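Local atomic coordinates of aminotransferase, class V family protein (Trichomonas vaginalis, PDB entry 5F8V), a protein that probably catalyses the pyridoxal-phosphate-dependent transamination between O-phospho-L-serine and 2-oxoglutarate in the second step of L-serine biosynthesis from 3-phosphoglycerate. Residues P137-D140 and T141-L144; E276-K279 and K280-A284; N326-Q330 and R331-T335. All blocks are in the same frame, centred on the assembly; numbering follows the deposited sequence.

Contact 1 of 3, residues P137-D140 and T141-L144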
ATOM      1  N   PRO A 137     -12.715  27.708 -13.139  1.00 25.75           N
ATOM      2  CA  PRO A 137     -13.433  28.373 -14.235  1.00 24.81           C
ATOM      3  C   PRO A 137     -14.941  28.357 -14.028  1.00 24.62           C
ATOM      4  O   PRO A 137     -15.474  27.399 -13.451  1.00 24.37           O
ATOM      5  CB  PRO A 137     -13.044  27.543 -15.459  1.00 24.96           C
ATOM      6  CG  PRO A 137     -11.715  26.976 -15.109  1.00 25.02           C
ATOM      7  CD  PRO A 137     -11.806  26.662 -13.652  1.00 25.33           C
ATOM      8  N   ALA A 138     -15.602  29.425 -14.471  1.00 24.17           N
ATOM      9  CA  ALA A 138     -17.022  29.643 -14.214  1.00 24.33           C
ATOM     10  C   ALA A 138     -17.870  28.493 -14.763  1.00 23.96           C
ATOM     11  O   ALA A 138     -17.604  27.990 -15.860  1.00 23.33           O
ATOM     12  CB  ALA A 138     -17.468  30.964 -14.821  1.00 24.67           C
ATOM     13  N   ARG A 139     -18.860  28.076 -13.974  1.00 23.66           N
ATOM     14  CA  ARG A 139     -19.735  26.939 -14.293  1.00 23.70           C
ATOM     15  C   ARG A 139     -20.327  26.997 -15.709  1.00 23.57           C
ATOM     16  O   ARG A 139     -20.374  25.985 -16.408  1.00 22.64           O
ATOM     17  CB  ARG A 139     -20.859  26.834 -13.244  1.00 23.89           C
ATOM     18  CG  ARG A 139     -21.913  25.752 -13.477  1.00 23.92           C
ATOM     19  CD  ARG A 139     -21.292  24.370 -13.558  1.00 24.00           C
ATOM     20  NE  ARG A 139     -22.260  23.320 -13.889  1.00 23.96           N
ATOM     21  CZ  ARG A 139     -22.670  23.002 -15.123  1.00 24.41           C
ATOM     22  NH1 ARG A 139     -22.223  23.653 -16.203  1.00 23.91           N
ATOM     23  NH2 ARG A 139     -23.558  22.021 -15.284  1.00 24.62           N
ATOM     24  N   ASP A 140     -20.733  28.192 -16.135  1.00 24.20           N
ATOM     25  CA  ASP A 140     -21.409  28.376 -17.422  1.00 24.62           C
ATOM     26  C   ASP A 140     -20.495  28.237 -18.651  1.00 24.04           C
ATOM     27  O   ASP A 140     -21.003  28.202 -19.770  1.00 23.51           O
ATOM     28  CB  ASP A 140     -22.133  29.735 -17.460  1.00 25.15           C
ATOM     29  CG  ASP A 140     -23.152  29.896 -16.338  1.00 25.78           C
ATOM     30  OD1 ASP A 140     -23.946  28.968 -16.093  1.00 27.34           O
ATOM     31  OD2 ASP A 140     -23.174  30.970 -15.703  1.00 27.16           O
ATOM     32  N   THR A 141     -19.173  28.175 -18.458  1.00 22.58           N
ATOM     33  CA  THR A 141     -18.224  27.918 -19.557  1.00 22.00           C
ATOM     34  C   THR A 141     -17.888  26.439 -19.729  1.00 22.13           C
ATOM     35  O   THR A 141     -17.226  26.065 -20.702  1.00 21.96           O
ATOM     36  CB  THR A 141     -16.880  28.653 -19.336  1.00 22.05           C
ATOM     37  OG1 THR A 141     -16.240  28.150 -18.155  1.00 21.63           O
ATOM     38  CG2 THR A 141     -17.097  30.147 -19.195  1.00 22.31           C
ATOM     39  N   TRP A 142     -18.316  25.610 -18.776  1.00 22.22           N
ATOM     40  CA  TRP A 142     -18.041  24.180 -18.802  1.00 23.39           C
ATOM     41  C   TRP A 142     -18.755  23.543 -19.993  1.00 24.62           C
ATOM     42  O   TRP A 142     -19.943  23.801 -20.217  1.00 23.61           O
ATOM     43  CB  TRP A 142     -18.525  23.511 -17.506  1.00 23.32           C
ATOM     44  CG  TRP A 142     -17.819  23.966 -16.240  1.00 23.19           C
ATOM     45  CD1 TRP A 142     -16.896  24.970 -16.117  1.00 22.77           C
ATOM     46  CD2 TRP A 142     -18.029  23.456 -14.916  1.00 23.33           C
ATOM     47  NE1 TRP A 142     -16.516  25.110 -14.805  1.00 22.88           N
ATOM     48  CE2 TRP A 142     -17.189  24.190 -14.047  1.00 22.83           C
ATOM     49  CE3 TRP A 142     -18.829  22.435 -14.385  1.00 23.26           C
ATOM     50  CZ2 TRP A 142     -17.138  23.949 -12.673  1.00 23.05           C
ATOM     51  CZ3 TRP A 142     -18.783  22.194 -13.017  1.00 23.22           C
ATOM     52  CH2 TRP A 142     -17.943  22.954 -12.172  1.00 23.60           C
ATOM     53  N   LYS A 143     -18.017  22.728 -20.747  1.00 25.98           N
ATOM     54  CA  LYS A 143     -18.548  21.978 -21.884  1.00 27.62           C
ATOM     55  C   LYS A 143     -18.629  20.506 -21.489  1.00 28.22           C
ATOM     56  O   LYS A 143     -17.622  19.797 -21.508  1.00 29.02           O
ATOM     57  CB  LYS A 143     -17.663  22.177 -23.128  1.00 29.11           C
ATOM     58  CG  LYS A 143     -18.109  23.307 -24.058  1.00 30.69           C
ATOM     59  CD  LYS A 143     -18.214  24.651 -23.348  1.00 32.22           C
ATOM     60  CE  LYS A 143     -18.775  25.731 -24.254  1.00 33.97           C
ATOM     61  NZ  LYS A 143     -19.042  26.993 -23.499  1.00 34.92           N
ATOM     62  N   LEU A 144     -19.828  20.065 -21.109  1.00 28.43           N
ATOM     63  CA  LEU A 144     -20.051  18.688 -20.666  1.00 28.40           C
ATOM     64  C   LEU A 144     -20.346  17.780 -21.859  1.00 28.21           C
ATOM     65  O   LEU A 144     -20.809  18.241 -22.901  1.00 28.00           O
ATOM     66  CB  LEU A 144     -21.205  18.621 -19.656  1.00 28.71           C
ATOM     67  CG  LEU A 144     -21.218  19.628 -18.500  1.00 28.71           C
ATOM     68  CD1 LEU A 144     -22.290  19.230 -17.496  1.00 28.98           C
ATOM     69  CD2 LEU A 144     -19.861  19.758 -17.821  1.00 28.03           C
TER

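Contact 2 of 3, residues E276-K279 and K280-A284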
ATOM      1  N   GLU A 276     -10.252  28.650  11.128  1.00 17.79           N
ATOM      2  CA  GLU A 276      -9.535  29.560  12.036  1.00 18.72           C
ATOM      3  C   GLU A 276      -8.067  29.660  11.664  1.00 17.66           C
ATOM      4  O   GLU A 276      -7.537  30.756  11.507  1.00 16.54           O
ATOM      5  CB  GLU A 276      -9.643  29.114  13.495  1.00 20.60           C
ATOM      6  CG  GLU A 276     -10.921  29.541  14.184  1.00 23.46           C
ATOM      7  CD  GLU A 276     -11.073  28.924  15.567  1.00 26.31           C
ATOM      8  OE1 GLU A 276     -10.046  28.751  16.277  1.00 27.63           O
ATOM      9  OE2 GLU A 276     -12.230  28.611  15.940  1.00 29.23           O
ATOM     10  N   LYS A 277      -7.417  28.504  11.551  1.00 16.97           N
ATOM     11  CA  LYS A 277      -6.015  28.445  11.151  1.00 16.63           C
ATOM     12  C   LYS A 277      -5.775  29.093   9.778  1.00 16.12           C
ATOM     13  O   LYS A 277      -4.862  29.907   9.644  1.00 16.18           O
ATOM     14  CB  LYS A 277      -5.504  26.999  11.179  1.00 17.36           C
ATOM     15  CG  LYS A 277      -5.372  26.422  12.587  1.00 17.47           C
ATOM     16  CD  LYS A 277      -4.842  24.996  12.563  1.00 18.20           C
ATOM     17  CE  LYS A 277      -5.915  23.998  12.133  1.00 18.34           C
ATOM     18  NZ  LYS A 277      -5.469  22.593  12.335  1.00 17.93           N
ATOM     19  N   ALA A 278      -6.605  28.766   8.788  1.00 15.76           N
ATOM     20  CA  ALA A 278      -6.469  29.326   7.428  1.00 15.94           C
ATOM     21  C   ALA A 278      -6.605  30.848   7.389  1.00 16.48           C
ATOM     22  O   ALA A 278      -5.820  31.516   6.723  1.00 16.93           O
ATOM     23  CB  ALA A 278      -7.470  28.695   6.474  1.00 15.94           C
ATOM     24  N   LYS A 279      -7.586  31.376   8.116  1.00 17.27           N
ATOM     25  CA  LYS A 279      -7.849  32.827   8.176  1.00 18.28           C
ATOM     26  C   LYS A 279      -6.626  33.605   8.700  1.00 17.39           C
ATOM     27  O   LYS A 279      -6.235  34.621   8.120  1.00 16.20           O
ATOM     28  CB  LYS A 279      -9.079  33.097   9.048  1.00 19.59           C
ATOM     29  CG  LYS A 279      -9.578  34.535   9.053  1.00 21.29           C
ATOM     30  CD  LYS A 279     -10.598  34.743  10.169  1.00 22.61           C
ATOM     31  CE  LYS A 279     -11.213  36.141  10.131  1.00 23.42           C
ATOM     32  NZ  LYS A 279     -12.147  36.299   8.977  1.00 24.49           N
ATOM     33  N   LYS A 280      -6.026  33.104   9.774  1.00 17.06           N
ATOM     34  CA  LYS A 280      -4.760  33.653  10.294  1.00 17.29           C
ATOM     35  C   LYS A 280      -3.637  33.642   9.239  1.00 16.54           C
ATOM     36  O   LYS A 280      -2.953  34.645   9.064  1.00 16.51           O
ATOM     37  CB  LYS A 280      -4.304  32.889  11.544  1.00 18.13           C
ATOM     38  CG  LYS A 280      -5.171  33.114  12.783  1.00 18.63           C
ATOM     39  CD  LYS A 280      -4.560  32.420  13.998  1.00 19.56           C
ATOM     40  CE  LYS A 280      -5.177  32.909  15.307  1.00 20.26           C
ATOM     41  NZ  LYS A 280      -4.658  32.156  16.485  1.00 20.62           N
ATOM     42  N   VAL A 281      -3.474  32.529   8.522  1.00 15.57           N
ATOM     43  CA  VAL A 281      -2.398  32.420   7.531  1.00 15.29           C
ATOM     44  C   VAL A 281      -2.657  33.401   6.380  1.00 15.57           C
ATOM     45  O   VAL A 281      -1.737  34.094   5.955  1.00 15.42           O
ATOM     46  CB  VAL A 281      -2.205  30.985   6.985  1.00 15.01           C
ATOM     47  CG1 VAL A 281      -1.137  30.948   5.904  1.00 14.73           C
ATOM     48  CG2 VAL A 281      -1.846  30.004   8.095  1.00 15.18           C
ATOM     49  N   TYR A 282      -3.904  33.471   5.898  1.00 15.81           N
ATOM     50  CA  TYR A 282      -4.248  34.374   4.789  1.00 16.20           C
ATOM     51  C   TYR A 282      -4.158  35.846   5.166  1.00 17.12           C
ATOM     52  O   TYR A 282      -3.727  36.656   4.351  1.00 17.30           O
ATOM     53  CB  TYR A 282      -5.640  34.063   4.194  1.00 15.82           C
ATOM     54  CG  TYR A 282      -5.651  32.820   3.332  1.00 15.32           C
ATOM     55  CD1 TYR A 282      -4.835  32.730   2.211  1.00 14.92           C
ATOM     56  CD2 TYR A 282      -6.476  31.722   3.636  1.00 15.45           C
ATOM     57  CE1 TYR A 282      -4.829  31.604   1.415  1.00 14.72           C
ATOM     58  CE2 TYR A 282      -6.480  30.582   2.833  1.00 14.90           C
ATOM     59  CZ  TYR A 282      -5.650  30.531   1.715  1.00 14.70           C
ATOM     60  OH  TYR A 282      -5.600  29.421   0.888  1.00 14.27           O
ATOM     61  N   GLU A 283      -4.569  36.192   6.380  1.00 18.44           N
ATOM     62  CA  GLU A 283      -4.399  37.557   6.878  1.00 20.64           C
ATOM     63  C   GLU A 283      -2.902  37.918   7.042  1.00 19.94           C
ATOM     64  O   GLU A 283      -2.534  39.057   6.808  1.00 19.78           O
ATOM     65  CB  GLU A 283      -5.212  37.805   8.167  1.00 22.37           C
ATOM     66  CG  GLU A 283      -4.980  39.139   8.889  1.00 25.07           C
ATOM     67  CD  GLU A 283      -5.319  40.389   8.066  1.00 27.44           C
ATOM     68  OE1 GLU A 283      -5.237  40.372   6.818  1.00 30.57           O
ATOM     69  OE2 GLU A 283      -5.659  41.426   8.681  1.00 30.40           O
ATOM     70  N   ALA A 284      -2.055  36.951   7.403  1.00 19.53           N
ATOM     71  CA  ALA A 284      -0.602  37.171   7.424  1.00 19.04           C
ATOM     72  C   ALA A 284      -0.028  37.375   6.005  1.00 19.30           C
ATOM     73  O   ALA A 284       0.884  38.186   5.817  1.00 18.48           O
ATOM     74  CB  ALA A 284       0.112  36.034   8.138  1.00 18.84           C
TER

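Contact 3 of 3, residues N326-Q330 and R331-T335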
ATOM      1  N   ASN A 326      14.745  29.306   4.494  1.00 19.82           N
ATOM      2  CA  ASN A 326      15.768  29.061   5.510  1.00 19.63           C
ATOM      3  C   ASN A 326      15.542  29.853   6.781  1.00 18.81           C
ATOM      4  O   ASN A 326      15.822  29.352   7.865  1.00 19.32           O
ATOM      5  CB  ASN A 326      17.161  29.297   4.930  1.00 19.82           C
ATOM      6  CG  ASN A 326      17.621  28.118   4.110  1.00 20.05           C
ATOM      7  OD1 ASN A 326      17.932  27.057   4.667  1.00 20.26           O
ATOM      8  ND2 ASN A 326      17.626  28.263   2.794  1.00 20.50           N
ATOM      9  N   PHE A 327      15.010  31.065   6.640  1.00 17.78           N
ATOM     10  CA  PHE A 327      14.538  31.867   7.770  1.00 17.55           C
ATOM     11  C   PHE A 327      13.514  31.088   8.603  1.00 17.69           C
ATOM     12  O   PHE A 327      13.575  31.092   9.839  1.00 17.55           O
ATOM     13  CB  PHE A 327      13.927  33.171   7.256  1.00 16.91           C
ATOM     14  CG  PHE A 327      13.547  34.145   8.328  1.00 16.56           C
ATOM     15  CD1 PHE A 327      12.218  34.277   8.734  1.00 16.15           C
ATOM     16  CD2 PHE A 327      14.513  34.964   8.917  1.00 16.19           C
ATOM     17  CE1 PHE A 327      11.865  35.195   9.712  1.00 16.01           C
ATOM     18  CE2 PHE A 327      14.159  35.885   9.892  1.00 16.13           C
ATOM     19  CZ  PHE A 327      12.836  35.996  10.295  1.00 16.03           C
ATOM     20  N   CYS A 328      12.588  30.420   7.911  1.00 17.49           N
ATOM     21  CA  CYS A 328      11.597  29.554   8.553  1.00 17.41           C
ATOM     22  C   CYS A 328      12.215  28.268   9.101  1.00 17.50           C
ATOM     23  O   CYS A 328      11.955  27.923  10.253  1.00 16.68           O
ATOM     24  CB  CYS A 328      10.458  29.219   7.590  1.00 17.21           C
ATOM     25  SG  CYS A 328       9.478  30.652   7.136  1.00 17.41           S
ATOM     26  N   THR A 329      13.035  27.585   8.294  1.00 17.78           N
ATOM     27  CA  THR A 329      13.717  26.347   8.718  1.00 18.86           C
ATOM     28  C   THR A 329      14.588  26.549   9.969  1.00 20.12           C
ATOM     29  O   THR A 329      14.640  25.675  10.831  1.00 19.51           O
ATOM     30  CB  THR A 329      14.621  25.767   7.601  1.00 18.79           C
ATOM     31  OG1 THR A 329      13.879  25.628   6.394  1.00 19.26           O
ATOM     32  CG2 THR A 329      15.189  24.402   7.981  1.00 19.27           C
ATOM     33  N   GLN A 330      15.275  27.693  10.056  1.00 21.21           N
ATOM     34  CA  GLN A 330      16.107  28.000  11.229  1.00 22.88           C
ATOM     35  C   GLN A 330      15.273  28.295  12.493  1.00 23.44           C
ATOM     36  O   GLN A 330      15.821  28.325  13.588  1.00 23.66           O
ATOM     37  CB  GLN A 330      17.146  29.108  10.917  1.00 23.56           C
ATOM     38  CG  GLN A 330      16.610  30.516  10.745  1.00 24.54           C
ATOM     39  CD  GLN A 330      17.654  31.517  10.270  1.00 25.04           C
ATOM     40  OE1 GLN A 330      17.925  32.487  10.958  1.00 26.24           O
ATOM     41  NE2 GLN A 330      18.230  31.291   9.090  1.00 25.11           N
ATOM     42  N   ARG A 331      13.960  28.508  12.332  1.00 24.31           N
ATOM     43  CA  ARG A 331      12.992  28.542  13.445  1.00 23.96           C
ATOM     44  C   ARG A 331      12.172  27.239  13.596  1.00 24.18           C
ATOM     45  O   ARG A 331      11.105  27.240  14.217  1.00 24.92           O
ATOM     46  CB  ARG A 331      12.026  29.715  13.240  1.00 24.77           C
ATOM     47  CG  ARG A 331      12.687  31.079  13.171  1.00 25.41           C
ATOM     48  CD  ARG A 331      11.745  32.124  12.606  1.00 26.01           C
ATOM     49  NE  ARG A 331      12.197  33.476  12.940  1.00 27.22           N
ATOM     50  CZ  ARG A 331      11.597  34.334  13.772  1.00 28.28           C
ATOM     51  NH1 ARG A 331      10.451  34.037  14.405  1.00 28.14           N
ATOM     52  NH2 ARG A 331      12.153  35.531  13.974  1.00 28.42           N
ATOM     53  N   LYS A 332      12.658  26.134  13.027  1.00 24.19           N
ATOM     54  CA  LYS A 332      11.953  24.842  13.040  1.00 24.55           C
ATOM     55  C   LYS A 332      10.526  24.860  12.420  1.00 22.93           C
ATOM     56  O   LYS A 332       9.660  24.056  12.789  1.00 21.20           O
ATOM     57  CB  LYS A 332      11.957  24.234  14.460  1.00 26.01           C
ATOM     58  CG  LYS A 332      13.287  23.598  14.858  1.00 27.83           C
ATOM     59  CD  LYS A 332      13.170  22.730  16.111  1.00 29.78           C
ATOM     60  CE  LYS A 332      12.469  21.391  15.860  1.00 30.76           C
ATOM     61  NZ  LYS A 332      13.272  20.386  15.094  1.00 31.46           N
ATOM     62  N   LEU A 333      10.309  25.772  11.473  1.00 21.41           N
ATOM     63  CA  LEU A 333       9.099  25.799  10.655  1.00 20.90           C
ATOM     64  C   LEU A 333       9.511  25.085   9.372  1.00 20.66           C
ATOM     65  O   LEU A 333      10.189  25.664   8.533  1.00 20.21           O
ATOM     66  CB  LEU A 333       8.650  27.237  10.383  1.00 20.36           C
ATOM     67  CG  LEU A 333       8.246  28.080  11.596  1.00 20.16           C
ATOM     68  CD1 LEU A 333       8.369  29.562  11.292  1.00 19.73           C
ATOM     69  CD2 LEU A 333       6.834  27.738  12.049  1.00 20.16           C
ATOM     70  N   LEU A 334       9.139  23.814   9.255  1.00 20.56           N
ATOM     71  CA  LEU A 334       9.701  22.929   8.233  1.00 20.79           C
ATOM     72  C   LEU A 334       8.775  22.713   7.036  1.00 21.16           C
ATOM     73  O   LEU A 334       7.556  22.612   7.188  1.00 20.14           O
ATOM     74  CB  LEU A 334      10.046  21.573   8.856  1.00 20.69           C
ATOM     75  CG  LEU A 334      11.073  21.602  10.006  1.00 20.64           C
ATOM     76  CD1 LEU A 334      11.313  20.193  10.526  1.00 20.52           C
ATOM     77  CD2 LEU A 334      12.383  22.237   9.570  1.00 20.12           C
ATOM     78  N   THR A 335       9.396  22.629   5.858  1.00 21.86           N
ATOM     79  CA  THR A 335       8.736  22.335   4.576  1.00 22.01           C
ATOM     80  C   THR A 335       7.725  23.415   4.185  1.00 22.66           C
ATOM     81  O   THR A 335       6.598  23.140   3.757  1.00 22.16           O
ATOM     82  CB  THR A 335       8.127  20.915   4.560  1.00 22.20           C
ATOM     83  OG1 THR A 335       9.068  19.993   5.117  1.00 21.63           O
ATOM     84  CG2 THR A 335       7.790  20.457   3.123  1.00 22.09           C
TER
HETATM   85  O   HOH W   1      12.173  23.064   6.032  1.00 12.88           O

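Contact 1 of 3, residues P137-D140 and T141-L144
A single 3-10 turn in the loop between strands 121-124 and 148-154 brings the W142 indole back across R139, with its edge at P137 O. T141 N donates to A138 O at 3.0 Å. W142 N makes the next i to i+3 bond, 3.2 Å to R139 O. The T141 hydroxyl adds a second grip on the same carbonyl: OG1 lies 2.7 Å from A138 O, in the carbonyl plane, whereas T141 N comes from above that plane. OG1 stands between the backbone N and the carbonyl carbon (chi1 64°), and this turns it back toward A138. The indole reaches one residue further. W142 NE1 donates to P137 O at 2.9 Å, with an N-H...O angle of 149°. On one face of the indole, R139 CD makes a CH-pi contact, 3.5 Å from the centroid of the six-membered ring. The R139 guanidinium plane is within 4° of the indole plane. R139 NH2 reaches on to L144 CD1, 3.8 Å away. R139 NE is hydrogen-bonded to D169 O, and F151 meets the W142 ring. The one polar atom of the buried indole is thus satisfied by a main-chain carbonyl, and the aliphatic part of the arginine packs on its ring.

Contact 2 of 3, residues E276-K279 and K280-A284
A278 and Y282 meet one turn apart on helix 267-286, a regular alpha-helix here. Y282 N donates to A278 O at 2.9 Å, nearly along the C=O axis. A278 O also lies 3.2 Å from Y282 CD2. A278 CB touches the ring further out, at CE2. The phenol starts beside its backbone N, with CG anti to the carbonyl carbon (chi1 -75°), which leans it back toward A278. Three more i to i+4 bonds run alongside: K280 N to E276 O, V281 N to K277 O and E283 N to K279 O. The straightest of these, K280 N to E276 O, has an N-H...O angle of 172° although it spans 3.3 Å.

Further out, the two sides of the helix differ. A278, V281 and Y282 pack on M305 of strand 304-307. Y282 OH is fixed by a hydrogen bond to S301 O, so the tyrosine ties the helix to the chain leading into that strand. K277 and K280 lie against M355 of helix 355-367. NZ of K277, a buried residue, bonds to the carbonyl oxygens of Y350 and C353, while K280 NZ has a long, weak ion pair with D359. E276 and K280 have opposite charges but do not pair: E276 OE1 and K280 NZ are 6.4 Å apart. On the buried side, V281 CG2 lies against the preceding turn, 3.4 Å from K277 O.

Contact 3 of 3, residues N326-Q330 and R331-T335
C328 and L333 close a Schellman motif that ends helix 318-329 and leads into strand 333-334. The backbone bonds come first. L333 N donates to C328 O at 3.0 Å, and K332 N donates to T329 O at the same length. K332 is the C-prime residue, with the positive phi (57°) of this motif. C328 O also accepts from R331 N; its two donors, L333 N and R331 N, reach it from opposite faces of its carbonyl plane.

The apolar contacts sit beside this closure. C328 CB meets L333 CB at 3.9 Å, and T329 CG2 touches L334 CD2. L333 also packs on A360 and A364 of helix 355-367, while L334 rests on M36 of the second subunit.

Next come the flat groups. F327 and R331 run side by side in the same direction, with ring and guanidinium planes 28° apart. R331 NE lies 3.7 Å from both CE1 and CZ of F327. The arginine is extended from CG to NE, and NH1 forms a salt bridge to E367. W368 meets the F327 ring edge-to-face.

T329 OG1 is hydrogen-bonded to V325 O and to a water. The water donates to T329 OG1 at 3.1 Å and accepts from T335 N at 2.8 Å.

Overall arrangement
The three contacts follow one another along the chain and do not touch. Contacts 2 and 3 are neighbours, with centres about 19 Å apart and nearest atoms about 10 Å apart. Helix 355-367 joins them: K277 and K280 of contact 2, and R331 and L333 of contact 3, all pack on it. Contact 1 stands apart, on a surface loop next to the seven-stranded mixed sheet, the central sheet of the cofactor-binding domain in this fold family. Its centre is about 30 Å from that of contact 2 and about 41 Å from that of contact 3. Of the three, only contact 3 touches the second subunit. K202, which carries the pyridoxal-phosphate adduct, lies in the chain between contacts 1 and 2.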